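Local coordinates for putative citrate lyase, alfa subunit (Streptococcus mutans, PDB 2HJ0), which belongs to the CitF family of citrate lyase alpha subunits and builds a two-subunit assembly of chains with two large, mainly parallel beta sheets, at residues Lys47-Ile52 and Val225-Val230; Asp163-Gly168 and Asp201-Val206; Tyr175-Gly180 and Ile220-Val225. All blocks are in the same frame, centred on the assembly; numbering follows the deposited sequence.

Contact 1 of 3, residues Lys47-Ile52 and Val225-Val230; sequences KLLSSI and VDYIVV
Lys-47 runs alongside the backbone of Val-225 and Asp-226. Lys-47 CB lies 3.4 Å from Asp-226 O and also meets Ile-228 CD1; CG stays beside the same Asp-226 carbonyl. The chain then bends at chi3 (75°), which lays CE against the next carbonyl back, Val-225 O. Lys-47 NZ ends 2.9 Å from Val-225 O in a weak hydrogen bond. Two firmer bonds, to Tyr-175 O and to Lys-360 O of the second subunit, complete its grip, and a cation-pi contact with Tyr-175 adds to the hold at the subunit boundary. Beyond this anchor the segments pair briefly in parallel, through the Leu-48/Ile-228 bridge, at the rim of the large, mainly parallel sheet, consistent with the family's Rossmann-type clan; 48-49 is the outermost strand of this chain there and 227-230 its neighbour. Ile-228 turns both its backbone N and O to this strand: its N donates to Lys-47 O at 2.8 Å, and its O accepts Leu-49 N at 2.7 Å. Leu-48 and Ile-228 share one face of the sheet; there Leu-48 CD2 reaches Val-230 CG2 at 4.2 Å. On the face of Leu-49 and Val-229, Leu-49 CD1 meets the Tyr-227 ring obliquely, 3.5 Å from Tyr-227 CD1, and Leu-49 CD2 lies near Tyr-227 CG, while Lys-47 O sits at the ring edge, in its plane. Glu-54 and Ala-55 of helix 52-58 touch Leu-49 as well. Where that helix begins, with Ser-51 at its N-cap, Ile-52 CD1 approaches Val-229 CG2 at 3.9 Å, and Met-82 and Glu-86 of helix 79-89 touch Ile-52.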
loop_
_atom_site.group_PDB
_atom_site.type_symbol
_atom_site.label_atom_id
_atom_site.label_comp_id
_atom_site.label_asym_id
_atom_site.label_seq_id
_atom_site.Cartn_x
_atom_site.Cartn_y
_atom_site.Cartn_z
ATOM N N LYS A 47 -6.028 -3.930 20.195
ATOM C CA LYS A 47 -5.977 -4.916 19.116
ATOM C C LYS A 47 -5.110 -6.137 19.451
ATOM O O LYS A 47 -5.126 -7.121 18.718
ATOM C CB LYS A 47 -5.499 -4.245 17.814
ATOM C CG LYS A 47 -6.411 -3.095 17.341
ATOM C CD LYS A 47 -5.793 -2.232 16.225
ATOM C CE LYS A 47 -5.803 -2.924 14.870
ATOM N NZ LYS A 47 -5.139 -2.112 13.807
ATOM N N LEU A 48 -4.379 -6.081 20.563
ATOM C CA LEU A 48 -3.525 -7.197 20.969
ATOM C C LEU A 48 -4.362 -8.226 21.726
ATOM O O LEU A 48 -5.191 -7.866 22.559
ATOM C CB LEU A 48 -2.379 -6.704 21.867
ATOM C CG LEU A 48 -0.946 -7.239 21.640
ATOM C CD1 LEU A 48 -0.046 -6.764 22.782
ATOM C CD2 LEU A 48 -0.917 -8.753 21.566
ATOM N N LEU A 49 -4.151 -9.505 21.421
ATOM C CA LEU A 49 -4.873 -10.602 22.063
ATOM C C LEU A 49 -3.908 -11.525 22.810
ATOM O O LEU A 49 -2.693 -11.433 22.639
ATOM C CB LEU A 49 -5.641 -11.394 21.010
ATOM C CG LEU A 49 -7.095 -10.989 20.736
ATOM C CD1 LEU A 49 -7.253 -9.482 20.779
ATOM C CD2 LEU A 49 -7.524 -11.553 19.382
ATOM N N SER A 50 -4.443 -12.430 23.621
ATOM C CA SER A 50 -3.584 -13.321 24.395
ATOM C C SER A 50 -3.155 -14.594 23.684
ATOM O O SER A 50 -2.026 -15.054 23.859
ATOM C CB SER A 50 -4.273 -13.719 25.690
ATOM O OG SER A 50 -5.412 -14.491 25.396
ATOM N N SER A 51 -4.043 -15.164 22.880
ATOM C CA SER A 51 -3.723 -16.413 22.209
ATOM C C SER A 51 -4.389 -16.563 20.856
ATOM O O SER A 51 -5.233 -15.758 20.479
ATOM C CB SER A 51 -4.181 -17.566 23.087
ATOM O OG SER A 51 -5.599 -17.524 23.225
ATOM N N ILE A 52 -4.025 -17.617 20.133
ATOM C CA ILE A 52 -4.642 -17.861 18.839
ATOM C C ILE A 52 -6.111 -18.148 19.095
ATOM O O ILE A 52 -6.960 -17.782 18.292
ATOM C CB ILE A 52 -4.002 -19.067 18.110
ATOM C CG1 ILE A 52 -2.933 -18.573 17.131
ATOM C CG2 ILE A 52 -5.049 -19.860 17.359
ATOM C CD1 ILE A 52 -1.694 -18.087 17.788
ATOM N N VAL A 225 -4.769 -4.454 9.700
ATOM C CA VAL A 225 -4.774 -5.480 10.730
ATOM C C VAL A 225 -5.879 -5.316 11.766
ATOM O O VAL A 225 -6.201 -4.206 12.159
ATOM C CB VAL A 225 -3.391 -5.498 11.424
ATOM C CG1 VAL A 225 -3.324 -6.589 12.460
ATOM C CG2 VAL A 225 -2.301 -5.677 10.365
ATOM N N ASP A 226 -6.467 -6.420 12.209
ATOM C CA ASP A 226 -7.520 -6.328 13.201
ATOM C C ASP A 226 -7.030 -6.749 14.571
ATOM O O ASP A 226 -7.317 -6.095 15.572
ATOM C CB ASP A 226 -8.729 -7.184 12.785
ATOM C CG ASP A 226 -9.404 -6.661 11.527
ATOM O OD1 ASP A 226 -10.157 -5.663 11.612
ATOM O OD2 ASP A 226 -9.164 -7.241 10.446
ATOM N N TYR A 227 -6.269 -7.833 14.612
ATOM C CA TYR A 227 -5.775 -8.349 15.883
ATOM C C TYR A 227 -4.331 -8.820 15.797
ATOM O O TYR A 227 -3.856 -9.248 14.737
ATOM C CB TYR A 227 -6.663 -9.510 16.340
ATOM C CG TYR A 227 -8.092 -9.114 16.635
ATOM C CD1 TYR A 227 -8.392 -8.286 17.709
ATOM C CD2 TYR A 227 -9.149 -9.584 15.855
ATOM C CE1 TYR A 227 -9.714 -7.933 18.010
ATOM C CE2 TYR A 227 -10.486 -9.234 16.148
ATOM C CZ TYR A 227 -10.752 -8.408 17.234
ATOM O OH TYR A 227 -12.040 -8.067 17.563
ATOM N N ILE A 228 -3.635 -8.723 16.922
ATOM C CA ILE A 228 -2.257 -9.156 16.994
ATOM C C ILE A 228 -2.122 -10.130 18.145
ATOM O O ILE A 228 -2.603 -9.873 19.245
ATOM C CB ILE A 228 -1.290 -7.998 17.241
ATOM C CG1 ILE A 228 -1.378 -6.981 16.105
ATOM C CG2 ILE A 228 0.118 -8.532 17.337
ATOM C CD1 ILE A 228 -2.546 -6.032 16.211
ATOM N N VAL A 229 -1.491 -11.263 17.880
ATOM C CA VAL A 229 -1.295 -12.254 18.912
ATOM C C VAL A 229 0.174 -12.607 18.961
ATOM O O VAL A 229 0.805 -12.844 17.931
ATOM C CB VAL A 229 -2.121 -13.521 18.639
ATOM C CG1 VAL A 229 -1.874 -13.989 17.229
ATOM C CG2 VAL A 229 -1.746 -14.613 19.628
ATOM N N VAL A 230 0.720 -12.636 20.165
ATOM C CA VAL A 230 2.118 -12.965 20.354
ATOM C C VAL A 230 2.278 -14.413 20.788
ATOM O O VAL A 230 1.543 -14.879 21.643
ATOM C CB VAL A 230 2.730 -12.065 21.430
ATOM C CG1 VAL A 230 4.130 -12.540 21.749
ATOM C CG2 VAL A 230 2.756 -10.619 20.950
#

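Contact 2 of 3, residues Asp163-Gly168 and Asp201-Val206; sequences DVAFLG and DQVVIV
The Phe-166 ring meets Val-204 obliquely, its CD1 3.8 Å from Val-204 CB, and on one face it carries Val-164 CG1, 3.4 Å above the plane and displaced from the ring centre. With CG anti to the carbonyl carbon (chi1 -64°), the ring lies side by side with Val-204 and points the same way, and Ile-67 of strand 66-69 touches it as well. Val-164 CG1 in turn approaches Val-204 CG2 at 4.2 Å, which closes a small apolar group on this face. On the face of Ala-165, Leu-167, Val-203 and Ile-205, Leu-167 CD1 crosses to Val-203 CG1, and Ala-197 of helix 191-199 packs against both side chains. The strands are parallel and in register, joined by five backbone hydrogen bonds; the straightest, Val-204 N to Ala-165 O, measures 2.7 Å at 176°. The connection between them, which includes helix 191-199, makes a beta-alpha-beta crossover with an added two-stranded excursion. At the N-terminal ends of the strands two carboxylates come close, Asp-163 OD1 lying 4.4 Å from Asp-201 OD2. Asp-163 OD2 accepts Thr-66 N and Asp-201 OD1 accepts Gln-37 N, so each carboxylate is held by a backbone amide rather than by the other, and these two bonds probably offset part of the repulsion between like charges.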
loop_
_atom_site.group_PDB
_atom_site.type_symbol
_atom_site.label_atom_id
_atom_site.label_comp_id
_atom_site.label_asym_id
_atom_site.label_seq_id
_atom_site.Cartn_x
_atom_site.Cartn_y
_atom_site.Cartn_z
ATOM N N ASP A 163 -12.265 -14.497 4.590
ATOM C CA ASP A 163 -12.966 -14.035 5.783
ATOM C C ASP A 163 -11.960 -13.607 6.833
ATOM O O ASP A 163 -12.046 -12.515 7.392
ATOM C CB ASP A 163 -13.852 -15.137 6.355
ATOM C CG ASP A 163 -15.084 -15.373 5.524
ATOM O OD1 ASP A 163 -15.913 -14.434 5.419
ATOM O OD2 ASP A 163 -15.224 -16.492 4.971
ATOM N N VAL A 164 -11.002 -14.477 7.108
ATOM C CA VAL A 164 -9.995 -14.167 8.097
ATOM C C VAL A 164 -8.643 -14.618 7.599
ATOM O O VAL A 164 -8.471 -15.761 7.172
ATOM C CB VAL A 164 -10.263 -14.881 9.430
ATOM C CG1 VAL A 164 -9.205 -14.489 10.452
ATOM C CG2 VAL A 164 -11.636 -14.532 9.933
ATOM N N ALA A 165 -7.676 -13.715 7.656
ATOM C CA ALA A 165 -6.330 -14.051 7.231
ATOM C C ALA A 165 -5.431 -14.114 8.450
ATOM O O ALA A 165 -5.292 -13.133 9.183
ATOM C CB ALA A 165 -5.814 -13.025 6.256
ATOM N N PHE A 166 -4.837 -15.280 8.677
ATOM C CA PHE A 166 -3.918 -15.455 9.785
ATOM C C PHE A 166 -2.527 -15.348 9.195
ATOM O O PHE A 166 -2.058 -16.296 8.577
ATOM C CB PHE A 166 -4.132 -16.817 10.405
ATOM C CG PHE A 166 -5.485 -16.982 11.010
ATOM C CD1 PHE A 166 -5.755 -16.491 12.277
ATOM C CD2 PHE A 166 -6.498 -17.620 10.306
ATOM C CE1 PHE A 166 -7.019 -16.642 12.831
ATOM C CE2 PHE A 166 -7.764 -17.772 10.854
ATOM C CZ PHE A 166 -8.027 -17.288 12.111
ATOM N N LEU A 167 -1.886 -14.193 9.375
ATOM C CA LEU A 167 -0.553 -13.952 8.818
ATOM C C LEU A 167 0.596 -13.946 9.833
ATOM O O LEU A 167 0.516 -13.285 10.863
ATOM C CB LEU A 167 -0.538 -12.615 8.064
ATOM C CG LEU A 167 -1.679 -12.353 7.082
ATOM C CD1 LEU A 167 -1.499 -10.988 6.419
ATOM C CD2 LEU A 167 -1.709 -13.467 6.034
ATOM N N GLY A 168 1.674 -14.668 9.536
ATOM C CA GLY A 168 2.802 -14.668 10.448
ATOM C C GLY A 168 3.728 -13.505 10.128
ATOM O O GLY A 168 3.982 -13.241 8.962
ATOM N N ASP A 201 -11.236 -9.637 4.905
ATOM C CA ASP A 201 -12.141 -8.878 5.758
ATOM C C ASP A 201 -11.505 -8.622 7.117
ATOM O O ASP A 201 -11.444 -7.487 7.585
ATOM C CB ASP A 201 -13.466 -9.615 5.929
ATOM C CG ASP A 201 -14.391 -9.401 4.757
ATOM O OD1 ASP A 201 -14.145 -8.462 3.964
ATOM O OD2 ASP A 201 -15.376 -10.161 4.628
ATOM N N GLN A 202 -11.042 -9.692 7.744
ATOM C CA GLN A 202 -10.383 -9.585 9.020
ATOM C C GLN A 202 -8.981 -10.182 8.915
ATOM O O GLN A 202 -8.782 -11.259 8.331
ATOM C CB GLN A 202 -11.198 -10.290 10.098
ATOM C CG GLN A 202 -12.198 -9.378 10.735
ATOM C CD GLN A 202 -12.768 -9.956 11.977
ATOM O OE1 GLN A 202 -13.454 -10.970 11.940
ATOM N NE2 GLN A 202 -12.489 -9.321 13.104
ATOM N N VAL A 203 -8.014 -9.457 9.470
ATOM C CA VAL A 203 -6.619 -9.870 9.455
ATOM C C VAL A 203 -6.079 -10.040 10.868
ATOM O O VAL A 203 -6.198 -9.144 11.704
ATOM C CB VAL A 203 -5.742 -8.823 8.689
ATOM C CG1 VAL A 203 -4.256 -9.092 8.906
ATOM C CG2 VAL A 203 -6.073 -8.863 7.195
ATOM N N VAL A 204 -5.496 -11.204 11.127
ATOM C CA VAL A 204 -4.903 -11.516 12.423
ATOM C C VAL A 204 -3.421 -11.788 12.186
ATOM O O VAL A 204 -3.087 -12.798 11.573
ATOM C CB VAL A 204 -5.521 -12.796 13.029
ATOM C CG1 VAL A 204 -4.720 -13.238 14.244
ATOM C CG2 VAL A 204 -6.942 -12.546 13.426
ATOM N N ILE A 205 -2.530 -10.904 12.627
ATOM C CA ILE A 205 -1.116 -11.194 12.420
ATOM C C ILE A 205 -0.586 -11.844 13.703
ATOM O O ILE A 205 -0.892 -11.389 14.811
ATOM C CB ILE A 205 -0.242 -9.915 12.046
ATOM C CG1 ILE A 205 0.056 -9.087 13.283
ATOM C CG2 ILE A 205 -0.917 -9.053 10.988
ATOM C CD1 ILE A 205 1.398 -9.397 13.821
ATOM N N VAL A 206 0.172 -12.929 13.547
ATOM C CA VAL A 206 0.747 -13.675 14.670
ATOM C C VAL A 206 2.245 -13.400 14.672
ATOM O O VAL A 206 2.979 -13.847 13.778
ATOM C CB VAL A 206 0.525 -15.200 14.496
ATOM C CG1 VAL A 206 0.928 -15.949 15.769
ATOM C CG2 VAL A 206 -0.909 -15.461 14.121
#

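Contact 3 of 3, residues Tyr175-Gly180 and Ile220-Val225; sequences YGNANG and IPQTDV
Gln-222 OE1 is gripped by two groups: Asn-177 ND2, which donates to it at 2.8 Å on a lone pair in the carbonyl plane, and Tyr-213 OH. The Asn-177 and Gln-222 side chains run side by side with their amide planes 45° apart. Asn-177 OD1 accepts Gln-222 N at 3.1 Å, the donor standing above the carbonyl plane, while ND2 is shared with Asp-173. One asparagine thus holds both the backbone and the tip of Gln-222, which starts the 3-10 turn 222-224. The Gln-222 amide plane is turned 87° from the Tyr-175 ring, with Gln-222 NE2 3.5 Å from Tyr-175 CD2 at the ring edge; NE2 also bonds to Gly-361 O of the second subunit. Gly-176, with a positive phi of 116°, lets the chain turn close to Val-225, whose CG2 is 3.4 Å from Gly-176 O. Beyond it Ala-178 and Ile-220 form a single antiparallel hydrogen-bonded pair, Ala-178 N to Ile-220 O being 2.9 Å. The contact ties strand 178-179 to the loop ahead of strand 227-230, with Ile-220 leaning on Met-194 and Ala-197 of helix 191-199 and on Leu-167 of strand 164-169.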
loop_
_atom_site.group_PDB
_atom_site.type_symbol
_atom_site.label_atom_id
_atom_site.label_comp_id
_atom_site.label_asym_id
_atom_site.label_seq_id
_atom_site.Cartn_x
_atom_site.Cartn_y
_atom_site.Cartn_z
ATOM N N TYR A 175 -0.328 -2.719 17.332
ATOM C CA TYR A 175 -1.377 -2.071 16.571
ATOM C C TYR A 175 -1.467 -2.637 15.164
ATOM O O TYR A 175 -2.387 -2.291 14.424
ATOM C CB TYR A 175 -1.138 -0.563 16.526
ATOM C CG TYR A 175 -2.404 0.251 16.679
ATOM C CD1 TYR A 175 -3.294 0.003 17.726
ATOM C CD2 TYR A 175 -2.688 1.299 15.814
ATOM C CE1 TYR A 175 -4.425 0.783 17.915
ATOM C CE2 TYR A 175 -3.826 2.084 15.997
ATOM C CZ TYR A 175 -4.686 1.821 17.055
ATOM O OH TYR A 175 -5.786 2.623 17.266
ATOM N N GLY A 176 -0.500 -3.485 14.793
ATOM C CA GLY A 176 -0.512 -4.099 13.471
ATOM C C GLY A 176 0.594 -3.817 12.451
ATOM O O GLY A 176 0.698 -4.540 11.455
ATOM N N ASN A 177 1.393 -2.766 12.640
ATOM C CA ASN A 177 2.479 -2.489 11.698
ATOM C C ASN A 177 3.475 -3.657 11.806
ATOM O O ASN A 177 4.081 -3.870 12.860
ATOM C CB ASN A 177 3.175 -1.172 12.046
ATOM C CG ASN A 177 2.255 0.030 11.923
ATOM O OD1 ASN A 177 1.755 0.344 10.836
ATOM N ND2 ASN A 177 2.029 0.716 13.042
ATOM N N ALA A 178 3.642 -4.409 10.720
ATOM C CA ALA A 178 4.527 -5.571 10.717
ATOM C C ALA A 178 5.487 -5.614 9.532
ATOM O O ALA A 178 5.254 -4.983 8.498
ATOM C CB ALA A 178 3.679 -6.838 10.727
ATOM N N ASN A 179 6.576 -6.355 9.676
ATOM C CA ASN A 179 7.515 -6.484 8.570
ATOM C C ASN A 179 8.192 -7.835 8.681
ATOM O O ASN A 179 8.054 -8.512 9.698
ATOM C CB ASN A 179 8.536 -5.320 8.547
ATOM C CG ASN A 179 9.508 -5.343 9.712
ATOM O OD1 ASN A 179 10.254 -6.297 9.892
ATOM N ND2 ASN A 179 9.514 -4.270 10.500
ATOM N N GLY A 180 8.895 -8.247 7.635
ATOM C CA GLY A 180 9.545 -9.538 7.683
ATOM C C GLY A 180 11.053 -9.475 7.763
ATOM O O GLY A 180 11.727 -10.478 7.535
ATOM N N ILE A 220 3.105 -4.399 6.288
ATOM C CA ILE A 220 1.671 -4.511 6.494
ATOM C C ILE A 220 1.328 -3.437 7.529
ATOM O O ILE A 220 1.787 -3.484 8.671
ATOM C CB ILE A 220 1.318 -5.905 6.982
ATOM C CG1 ILE A 220 1.642 -6.905 5.877
ATOM C CG2 ILE A 220 -0.125 -5.957 7.396
ATOM C CD1 ILE A 220 1.450 -8.335 6.231
ATOM N N PRO A 221 0.530 -2.434 7.117
ATOM C CA PRO A 221 0.108 -1.315 7.965
ATOM C C PRO A 221 -0.967 -1.677 8.984
ATOM O O PRO A 221 -1.741 -2.626 8.796
ATOM C CB PRO A 221 -0.383 -0.297 6.947
ATOM C CG PRO A 221 -1.065 -1.180 5.944
ATOM C CD PRO A 221 -0.101 -2.339 5.780
ATOM N N GLN A 222 -1.011 -0.902 10.063
ATOM C CA GLN A 222 -1.982 -1.111 11.131
ATOM C C GLN A 222 -3.407 -1.020 10.568
ATOM O O GLN A 222 -4.332 -1.634 11.106
ATOM C CB GLN A 222 -1.775 -0.059 12.237
ATOM C CG GLN A 222 -1.850 1.391 11.715
ATOM C CD GLN A 222 -1.324 2.435 12.682
ATOM O OE1 GLN A 222 -0.163 2.395 13.059
ATOM N NE2 GLN A 222 -2.174 3.383 13.072
ATOM N N THR A 223 -3.563 -0.276 9.471
ATOM C CA THR A 223 -4.866 -0.095 8.844
ATOM C C THR A 223 -5.407 -1.331 8.147
ATOM O O THR A 223 -6.554 -1.338 7.693
ATOM C CB THR A 223 -4.847 1.048 7.822
ATOM O OG1 THR A 223 -3.707 0.902 6.971
ATOM C CG2 THR A 223 -4.806 2.390 8.523
ATOM N N ASP A 224 -4.595 -2.378 8.057
ATOM C CA ASP A 224 -5.046 -3.619 7.432
ATOM C C ASP A 224 -5.160 -4.732 8.463
ATOM O O ASP A 224 -5.612 -5.821 8.138
ATOM C CB ASP A 224 -4.064 -4.076 6.350
ATOM C CG ASP A 224 -4.126 -3.224 5.098
ATOM O OD1 ASP A 224 -5.081 -2.419 4.963
ATOM O OD2 ASP A 224 -3.220 -3.370 4.231
ATOM N N VAL A 225 -4.769 -4.454 9.700
ATOM C CA VAL A 225 -4.774 -5.480 10.730
ATOM C C VAL A 225 -5.879 -5.316 11.766
ATOM O O VAL A 225 -6.201 -4.206 12.159
ATOM C CB VAL A 225 -3.391 -5.498 11.424
ATOM C CG1 VAL A 225 -3.324 -6.589 12.460
ATOM C CG2 VAL A 225 -2.301 -5.677 10.365
#

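Overall arrangement
Contacts 1 and 2, their centres about 10 Å apart, are pairings in the parallel part of one sheet, with the 227-230/202-207 pairing between them. There Tyr-227 O is 3.0 Å from Ile-205 N, and Asp-226 OD2 2.7 Å from Val-203 N. Contact 3, about 12 Å from contact 1 and 11 Å from contact 2 between centres, joins the chain after strand 164-169 to the loop between strands 202-207 and 227-230. Val-225 belongs to contacts 1 and 3, and its CG2 lies 3.7 Å from Ile-205 CG2 of contact 2. Lys-360 of the second subunit makes a salt bridge to Asp-226 of contact 1 and weak bonds to Asp-201 O and Asp-224 O of contacts 2 and 3.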